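Side-chain contacts in DyP-type peroxidase (PDB 6FSK), which is a heme b peroxidase that probably uses hydrogen peroxide to oxidise dyes and other substrates, Mn(II) among them: residues T100-D105 and T241-F246; D175-D180 and G361-S366; S366-H369 and T374-G377. The protein carries 1 engineered substitution. All coordinates share one frame; numbering follows the deposited sequence.

Contact 1: residues T100-D105 and T241-F246; sequences TGQRKD and TFRYLF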
loop_
_atom_site.group_PDB
_atom_site.type_symbol
_atom_site.label_atom_id
_atom_site.label_comp_id
_atom_site.label_asym_id
_atom_site.label_seq_id
_atom_site.Cartn_x
_atom_site.Cartn_y
_atom_site.Cartn_z
ATOM N N THR A 100 -6.234 -17.818 3.771
ATOM C CA THR A 100 -6.427 -17.673 5.213
ATOM C C THR A 100 -7.380 -16.525 5.520
ATOM O O THR A 100 -8.211 -16.589 6.425
ATOM C CB THR A 100 -5.049 -17.493 5.849
ATOM O OG1 THR A 100 -4.325 -18.748 5.773
ATOM C CG2 THR A 100 -5.116 -17.114 7.276
ATOM N N GLY A 101 -7.273 -15.447 4.762
ATOM C CA GLY A 101 -7.975 -14.178 5.012
ATOM C C GLY A 101 -7.253 -13.329 6.015
ATOM O O GLY A 101 -6.495 -13.811 6.807
ATOM N N GLN A 102 -7.461 -12.054 5.882
ATOM C CA GLN A 102 -6.726 -11.107 6.635
ATOM C C GLN A 102 -7.119 -11.120 8.107
ATOM O O GLN A 102 -6.287 -10.819 8.950
ATOM C CB GLN A 102 -6.763 -9.701 6.085
ATOM C CG GLN A 102 -5.546 -8.868 6.584
ATOM C CD GLN A 102 -5.625 -7.436 6.176
ATOM O OE1 GLN A 102 -5.778 -6.533 7.035
ATOM N NE2 GLN A 102 -5.519 -7.166 4.838
ATOM N N ARG A 103 -8.401 -11.359 8.426
ATOM C CA ARG A 103 -8.740 -11.387 9.856
ATOM C C ARG A 103 -7.872 -12.389 10.674
ATOM O O ARG A 103 -7.349 -12.045 11.783
ATOM C CB ARG A 103 -10.195 -11.763 10.054
ATOM C CG ARG A 103 -11.185 -10.698 9.727
ATOM C CD ARG A 103 -12.657 -11.166 9.696
ATOM N NE ARG A 103 -12.824 -12.218 8.669
ATOM C CZ ARG A 103 -13.890 -12.966 8.637
ATOM N NH1 ARG A 103 -14.879 -12.743 9.520
ATOM N NH2 ARG A 103 -13.977 -13.917 7.741
ATOM N N LYS A 104 -7.583 -13.581 10.114
ATOM C CA LYS A 104 -6.712 -14.565 10.785
ATOM C C LYS A 104 -5.240 -14.214 10.577
ATOM O O LYS A 104 -4.444 -14.278 11.488
ATOM C CB LYS A 104 -6.964 -15.949 10.259
ATOM C CG LYS A 104 -8.225 -16.527 10.830
ATOM C CD LYS A 104 -8.548 -17.851 10.227
ATOM C CE LYS A 104 -9.860 -18.382 10.805
ATOM N NZ LYS A 104 -10.462 -19.267 9.785
ATOM N N ASP A 105 -4.895 -13.715 9.378
ATOM C CA ASP A 105 -3.489 -13.443 9.066
ATOM C C ASP A 105 -2.959 -12.254 9.888
ATOM O O ASP A 105 -1.765 -12.150 10.122
ATOM C CB ASP A 105 -3.332 -13.129 7.581
ATOM C CG ASP A 105 -1.914 -13.335 7.062
ATOM O OD1 ASP A 105 -1.275 -14.327 7.408
ATOM O OD2 ASP A 105 -1.425 -12.458 6.226
ATOM N N THR A 241 -4.512 -6.077 -1.638
ATOM C CA THR A 241 -4.485 -5.976 -0.153
ATOM C C THR A 241 -5.049 -4.645 0.257
ATOM O O THR A 241 -4.570 -3.606 -0.178
ATOM C CB THR A 241 -3.044 -6.149 0.358
ATOM O OG1 THR A 241 -2.597 -7.479 0.109
ATOM C CG2 THR A 241 -3.033 -5.881 1.885
ATOM N N PHE A 242 -6.079 -4.676 1.146
ATOM C CA PHE A 242 -6.644 -3.465 1.768
ATOM C C PHE A 242 -6.314 -3.420 3.234
ATOM O O PHE A 242 -6.504 -4.433 3.909
ATOM C CB PHE A 242 -8.151 -3.411 1.603
ATOM C CG PHE A 242 -8.786 -2.290 2.360
ATOM C CD1 PHE A 242 -8.610 -0.970 1.997
ATOM C CD2 PHE A 242 -9.579 -2.565 3.454
ATOM C CE1 PHE A 242 -9.268 0.055 2.714
ATOM C CE2 PHE A 242 -10.168 -1.530 4.171
ATOM C CZ PHE A 242 -9.938 -0.268 3.835
ATOM N N ARG A 243 -5.801 -2.278 3.709
ATOM C CA ARG A 243 -5.518 -2.038 5.145
ATOM C C ARG A 243 -6.065 -0.704 5.531
ATOM O O ARG A 243 -5.763 0.317 4.920
ATOM C CB ARG A 243 -4.020 -2.098 5.461
ATOM C CG ARG A 243 -3.394 -3.450 5.097
ATOM C CD ARG A 243 -3.481 -4.443 6.239
ATOM N NE ARG A 243 -2.636 -4.194 7.400
ATOM C CZ ARG A 243 -2.834 -4.671 8.618
ATOM N NH1 ARG A 243 -3.933 -5.331 8.928
ATOM N NH2 ARG A 243 -1.940 -4.376 9.542
ATOM N N TYR A 244 -6.931 -0.710 6.544
ATOM C CA TYR A 244 -7.526 0.558 7.021
ATOM C C TYR A 244 -6.673 1.139 8.127
ATOM O O TYR A 244 -6.708 0.609 9.277
ATOM C CB TYR A 244 -8.910 0.206 7.532
ATOM C CG TYR A 244 -9.862 1.338 7.808
ATOM C CD1 TYR A 244 -9.672 2.599 7.360
ATOM C CD2 TYR A 244 -11.071 1.048 8.445
ATOM C CE1 TYR A 244 -10.631 3.602 7.552
ATOM C CE2 TYR A 244 -11.982 2.046 8.659
ATOM C CZ TYR A 244 -11.792 3.279 8.189
ATOM O OH TYR A 244 -12.783 4.276 8.423
ATOM N N LEU A 245 -5.770 2.020 7.735
ATOM C CA LEU A 245 -4.650 2.393 8.634
ATOM C C LEU A 245 -4.838 3.745 9.252
ATOM O O LEU A 245 -4.704 4.755 8.589
ATOM C CB LEU A 245 -3.309 2.312 7.928
ATOM C CG LEU A 245 -2.973 0.918 7.421
ATOM C CD1 LEU A 245 -1.591 0.972 6.688
ATOM C CD2 LEU A 245 -2.879 -0.174 8.464
ATOM N N PHE A 246 -5.216 3.793 10.520
ATOM C CA PHE A 246 -5.411 5.115 11.168
ATOM C C PHE A 246 -4.031 5.641 11.547
ATOM O O PHE A 246 -3.157 4.848 11.940
ATOM C CB PHE A 246 -6.303 4.953 12.421
ATOM C CG PHE A 246 -7.742 4.840 12.100
ATOM C CD1 PHE A 246 -8.255 3.734 11.486
ATOM C CD2 PHE A 246 -8.624 5.866 12.374
ATOM C CE1 PHE A 246 -9.589 3.658 11.077
ATOM C CE2 PHE A 246 -9.974 5.755 12.047
ATOM C CZ PHE A 246 -10.448 4.651 11.405
#

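Contact 2: residues D175-D180 and G361-S366; sequences DVRPGD and GPEVTS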
loop_
_atom_site.group_PDB
_atom_site.type_symbol
_atom_site.label_atom_id
_atom_site.label_comp_id
_atom_site.label_asym_id
_atom_site.label_seq_id
_atom_site.Cartn_x
_atom_site.Cartn_y
_atom_site.Cartn_z
ATOM N N ASP A 175 -10.242 10.750 0.731
ATOM C CA ASP A 175 -10.197 12.053 0.159
ATOM C C ASP A 175 -8.779 12.574 0.185
ATOM O O ASP A 175 -8.123 12.508 1.248
ATOM C CB ASP A 175 -11.036 12.981 1.014
ATOM C CG ASP A 175 -12.503 12.588 0.987
ATOM O OD1 ASP A 175 -13.165 12.922 -0.064
ATOM O OD2 ASP A 175 -12.982 12.002 1.975
ATOM N N VAL A 176 -8.296 13.059 -0.942
ATOM C CA VAL A 176 -6.961 13.652 -0.922
ATOM C C VAL A 176 -6.961 14.883 0.001
ATOM O O VAL A 176 -8.010 15.492 0.298
ATOM C CB VAL A 176 -6.449 13.972 -2.351
ATOM C CG1 VAL A 176 -6.393 12.683 -3.204
ATOM C CG2 VAL A 176 -7.220 15.112 -2.958
ATOM N N ARG A 177 -5.767 15.281 0.422
ATOM C CA ARG A 177 -5.669 16.418 1.351
ATOM C C ARG A 177 -5.797 17.733 0.572
ATOM O O ARG A 177 -5.620 17.790 -0.624
ATOM C CB ARG A 177 -4.373 16.269 2.131
ATOM C CG ARG A 177 -4.467 15.103 3.125
ATOM C CD ARG A 177 -3.215 14.865 3.934
ATOM N NE ARG A 177 -2.989 16.064 4.735
ATOM C CZ ARG A 177 -1.801 16.544 5.059
ATOM N NH1 ARG A 177 -0.658 15.961 4.670
ATOM N NH2 ARG A 177 -1.723 17.650 5.808
ATOM N N PRO A 178 -6.056 18.819 1.274
ATOM C CA PRO A 178 -6.235 20.133 0.590
ATOM C C PRO A 178 -4.982 20.766 0.046
ATOM O O PRO A 178 -3.863 20.591 0.584
ATOM C CB PRO A 178 -6.829 21.004 1.705
ATOM C CG PRO A 178 -6.628 20.318 2.970
ATOM C CD PRO A 178 -6.422 18.862 2.693
ATOM N N GLY A 179 -5.148 21.552 -1.018
ATOM C CA GLY A 179 -4.050 22.362 -1.472
ATOM C C GLY A 179 -2.803 21.659 -1.926
ATOM O O GLY A 179 -2.876 20.608 -2.551
ATOM N N ASP A 180 -1.653 22.257 -1.600
ATOM C CA ASP A 180 -0.366 21.837 -2.174
ATOM C C ASP A 180 0.125 20.526 -1.600
ATOM O O ASP A 180 0.914 19.840 -2.265
ATOM C CB ASP A 180 0.748 22.940 -2.096
ATOM C CG ASP A 180 0.711 23.792 -0.780
ATOM O OD1 ASP A 180 0.385 23.271 0.327
ATOM O OD2 ASP A 180 1.010 25.017 -0.870
ATOM N N GLY A 361 -9.917 11.389 6.215
ATOM C CA GLY A 361 -9.979 12.212 7.413
ATOM C C GLY A 361 -9.685 13.618 7.269
ATOM O O GLY A 361 -9.074 14.040 6.282
ATOM N N PRO A 362 -10.102 14.424 8.265
ATOM C CA PRO A 362 -9.853 15.846 8.274
ATOM C C PRO A 362 -8.402 16.223 8.631
ATOM O O PRO A 362 -7.668 15.431 9.188
ATOM C CB PRO A 362 -10.848 16.342 9.338
ATOM C CG PRO A 362 -10.839 15.247 10.313
ATOM C CD PRO A 362 -10.721 13.990 9.510
ATOM N N GLU A 363 -8.067 17.494 8.403
ATOM C CA GLU A 363 -6.732 18.018 8.817
ATOM C C GLU A 363 -6.689 18.073 10.352
ATOM O O GLU A 363 -7.768 18.109 11.030
ATOM C CB GLU A 363 -6.537 19.387 8.205
ATOM C CG GLU A 363 -6.423 19.360 6.684
ATOM C CD GLU A 363 -5.238 18.517 6.281
ATOM O OE1 GLU A 363 -4.040 18.890 6.612
ATOM O OE2 GLU A 363 -5.419 17.433 5.727
ATOM N N VAL A 364 -5.511 18.086 10.948
ATOM C CA VAL A 364 -5.327 18.180 12.421
ATOM C C VAL A 364 -5.880 19.560 12.874
ATOM O O VAL A 364 -5.577 20.546 12.236
ATOM C CB VAL A 364 -3.855 18.031 12.752
ATOM C CG1 VAL A 364 -3.553 18.337 14.232
ATOM C CG2 VAL A 364 -3.412 16.605 12.341
ATOM N N THR A 365 -6.678 19.503 13.926
ATOM C CA THR A 365 -7.321 20.731 14.406
ATOM C C THR A 365 -6.424 21.481 15.412
ATOM O O THR A 365 -5.448 20.956 15.940
ATOM C CB THR A 365 -8.616 20.450 15.156
ATOM O OG1 THR A 365 -8.332 19.683 16.284
ATOM C CG2 THR A 365 -9.657 19.646 14.271
ATOM N N SER A 366 -6.740 22.776 15.596
ATOM C CA SER A 366 -5.982 23.552 16.619
ATOM C C SER A 366 -5.990 22.894 17.952
ATOM O O SER A 366 -4.962 22.867 18.658
ATOM C CB SER A 366 -6.648 25.001 16.740
ATOM O OG SER A 366 -6.457 25.640 15.504
HETATM O O HOH W 1 -12.061 11.353 4.294
#

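Contact 3: residues S366-H369 and T374-G377; sequences SQEH and THHG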
loop_
_atom_site.group_PDB
_atom_site.type_symbol
_atom_site.label_atom_id
_atom_site.label_comp_id
_atom_site.label_asym_id
_atom_site.label_seq_id
_atom_site.Cartn_x
_atom_site.Cartn_y
_atom_site.Cartn_z
ATOM N N SER A 366 -6.740 22.776 15.596
ATOM C CA SER A 366 -5.982 23.552 16.619
ATOM C C SER A 366 -5.990 22.894 17.952
ATOM O O SER A 366 -4.962 22.867 18.658
ATOM C CB SER A 366 -6.648 25.001 16.740
ATOM O OG SER A 366 -6.457 25.640 15.504
ATOM N N GLN A 367 -7.101 22.291 18.377
ATOM C CA GLN A 367 -7.177 21.676 19.696
ATOM C C GLN A 367 -6.280 20.419 19.733
ATOM O O GLN A 367 -5.635 20.128 20.763
ATOM C CB GLN A 367 -8.574 21.254 20.100
ATOM C CG GLN A 367 -8.684 20.809 21.533
ATOM C CD GLN A 367 -8.474 21.993 22.520
ATOM O OE1 GLN A 367 -9.094 23.025 22.369
ATOM N NE2 GLN A 367 -7.527 21.869 23.426
ATOM N N GLU A 368 -6.328 19.618 18.660
ATOM C CA GLU A 368 -5.436 18.488 18.588
ATOM C C GLU A 368 -4.009 18.900 18.638
ATOM O O GLU A 368 -3.214 18.209 19.328
ATOM C CB GLU A 368 -5.690 17.673 17.284
ATOM C CG GLU A 368 -6.998 16.940 17.269
ATOM C CD GLU A 368 -7.238 16.184 15.928
ATOM O OE1 GLU A 368 -7.352 14.898 15.883
ATOM O OE2 GLU A 368 -7.313 16.893 14.900
ATOM N N HIS A 369 -3.636 19.925 17.894
ATOM C CA HIS A 369 -2.232 20.429 17.943
ATOM C C HIS A 369 -1.862 20.878 19.366
ATOM O O HIS A 369 -0.838 20.463 19.930
ATOM C CB HIS A 369 -2.066 21.525 16.953
ATOM C CG HIS A 369 -0.679 22.054 16.887
ATOM N ND1 HIS A 369 0.373 21.315 16.391
ATOM C CD2 HIS A 369 -0.177 23.282 17.186
ATOM C CE1 HIS A 369 1.476 22.061 16.413
ATOM N NE2 HIS A 369 1.159 23.259 16.879
ATOM N N THR A 374 -4.612 12.950 19.197
ATOM C CA THR A 374 -5.630 12.709 18.191
ATOM C C THR A 374 -7.038 12.710 18.813
ATOM O O THR A 374 -7.294 11.989 19.807
ATOM C CB THR A 374 -5.412 11.349 17.550
ATOM O OG1 THR A 374 -4.210 11.401 16.754
ATOM C CG2 THR A 374 -6.542 10.985 16.622
ATOM N N HIS A 375 -7.895 13.483 18.178
ATOM C CA HIS A 375 -9.340 13.501 18.491
ATOM C C HIS A 375 -10.225 13.084 17.351
ATOM O O HIS A 375 -11.382 12.781 17.628
ATOM C CB HIS A 375 -9.783 14.866 19.012
ATOM C CG HIS A 375 -9.044 15.224 20.262
ATOM N ND1 HIS A 375 -8.489 16.461 20.480
ATOM C CD2 HIS A 375 -8.710 14.454 21.331
ATOM C CE1 HIS A 375 -7.841 16.447 21.636
ATOM N NE2 HIS A 375 -7.962 15.252 22.172
ATOM N N HIS A 376 -9.716 13.027 16.117
ATOM C CA HIS A 376 -10.470 12.689 14.950
ATOM C C HIS A 376 -9.733 11.593 14.192
ATOM O O HIS A 376 -8.509 11.606 14.156
ATOM C CB HIS A 376 -10.630 13.893 14.043
ATOM C CG HIS A 376 -11.361 15.000 14.680
ATOM N ND1 HIS A 376 -12.709 14.920 14.991
ATOM C CD2 HIS A 376 -10.927 16.197 15.135
ATOM C CE1 HIS A 376 -13.078 16.049 15.554
ATOM N NE2 HIS A 376 -12.029 16.840 15.660
ATOM N N GLY A 377 -10.451 10.717 13.548
ATOM C CA GLY A 377 -9.869 9.600 12.815
ATOM C C GLY A 377 -9.324 10.180 11.514
ATOM O O GLY A 377 -10.031 10.941 10.729
#

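Contact 1: residues T100-D105 and T241-F246
Gln-102, in the first turn of helix 102-109, extends its side chain to Phe-242 and Arg-243 on strand 238-247, joining that helix to the antiparallel sheet of the DyP alpha+beta barrel fold, which runs through both halves of the protein. CG lies anti to the backbone N (chi1 -158°) and the chain stays extended beyond it, which carries the carboxamide from the helix to the strand. Both ends of the amide are used. NE2 donates to the backbone oxygen of Phe-242 (NE2 to O 3.1 Å), while OE1 accepts from the guanidinium of Arg-243 (OE1 to NH1 2.9 Å). These two grips fix which way round the amide lies. The amide and guanidinium planes stand 67° apart, with CD of Gln-102 3.7 Å from CD of Arg-243. Bends at chi2 and chi3 turn the arginine back toward the helix, and its NH2 is held by a salt bridge to Asp-111. At the helix start, the backbone N of Gln-102 is hydrogen-bonded to OE2 of Glu-468 on the adjacent strand 462-472. OE1 lies in the guanidinium plane, at its edge, yet NH1 approaches from 46° above the plane of the Gln-102 carbonyl.

Contact 2: residues D175-D180 and G361-S366
Arg-177 grips Glu-363 side-on, with one nitrogen to each carboxylate oxygen: NE to OE2 at 3.0 Å and NH2 to OE1 at 2.7 Å. Both bonds are almost straight, and each oxygen uses its syn lone pair. The guanidinium and carboxylate planes are only 7° apart, so this is a nearly coplanar bidentate salt bridge that holds both groups against rotation. A bend at chi3 (63°) swings the guanidinium round to present this edge, while the glutamate bends at chi2 to meet it. Pro-178 lies alongside the acid, its CG 3.8 Å from CG of Glu-363 and its CD 3.5 Å from OE2. His-186 touches both Arg-177 and Glu-363. The two loops follow strands 166-175 and 354-360, first and last in the order of the antiparallel sheet; these meet at their ends, where Asp-175 and Gln-359 share a backbone hydrogen bond, consistent with the alpha+beta barrel of the family. A water bridges the same loops, donating to Asp-175 OD2 (2.6 Å) and accepting from Gly-361 N (2.9 Å). Further out, Arg-173 forms a salt bridge to Asp-175 OD2, and OD1 of the same aspartate is bonded to His-143 and Thr-20.

Contact 3: residues S366-H369 and T374-G377
Glu-368 reaches from helix 366-371 to the backbone of His-375 and His-376, in the loop that leads on to strand 379-386. From CB the chain sets out with CG beside the backbone N and anti to the carbonyl carbon (chi1 -70°), then runs extended, and this brings the acid across to the loop. CG approaches the His-375 ring obliquely, 3.6 Å from ND1, the two chains running antiparallel as they pass. CD, one atom further, is 3.8 Å from CD2 of His-376. At the tip the oxygens divide the work. OE1 takes two successive backbone N-H groups: His-375 N at 2.8 Å, met on its anti side close to the carboxylate plane, and His-376 N at 3.0 Å, which comes from 47° above that plane along a more bent bond. OE2 accepts from the backbone N of Thr-365. Because Thr-365 is the N-cap and its OG1 lies 3.1 Å from Glu-368 N, the pair forms a capping box. OE2 also makes a salt bridge to Arg-378, so this buried carboxylate has a positive mate and is likely to be stabilised as the anion. The edge of the His-376 ring lies against the same oxygen, CD2 to OE2 3.7 Å, with ring and carboxylate planes nearly perpendicular at 83°. An alanine in place of Glu-368 would probably leave Arg-378 without its charge partner and the N-H groups of His-375, His-376 and Thr-365 without their acceptor. Beside this network, Gln-367 O sits near the plane of the His-375 ring at its edge, 4.4 Å from CE1, and Gln-367 NE2 is hydrogen-bonded to Asp-371 OD1.

In the fold
Contacts 2 and 3 are neighbours, with centres about 12 Å apart and Ser-366 in common; the loop that receives the salt bridge of contact 2 runs directly into the helix capped in contact 3. Arg-378 ties them further, bonding to Pro-362 O as well as to the acid of contact 3. Contact 1 lies about 25 Å from contact 2 and about 26 Å from contact 3, centre to centre, yet it touches the latter where Phe-246 CE2 packs 3.9 Å from Gly-377 CA. It is also the contact nearest the heme: Leu-245 touches the cofactor and the Arg-243 side chain comes within about 5 Å, whereas the side chains of Arg-177 and Thr-374 are about 10 and about 12 Å from it.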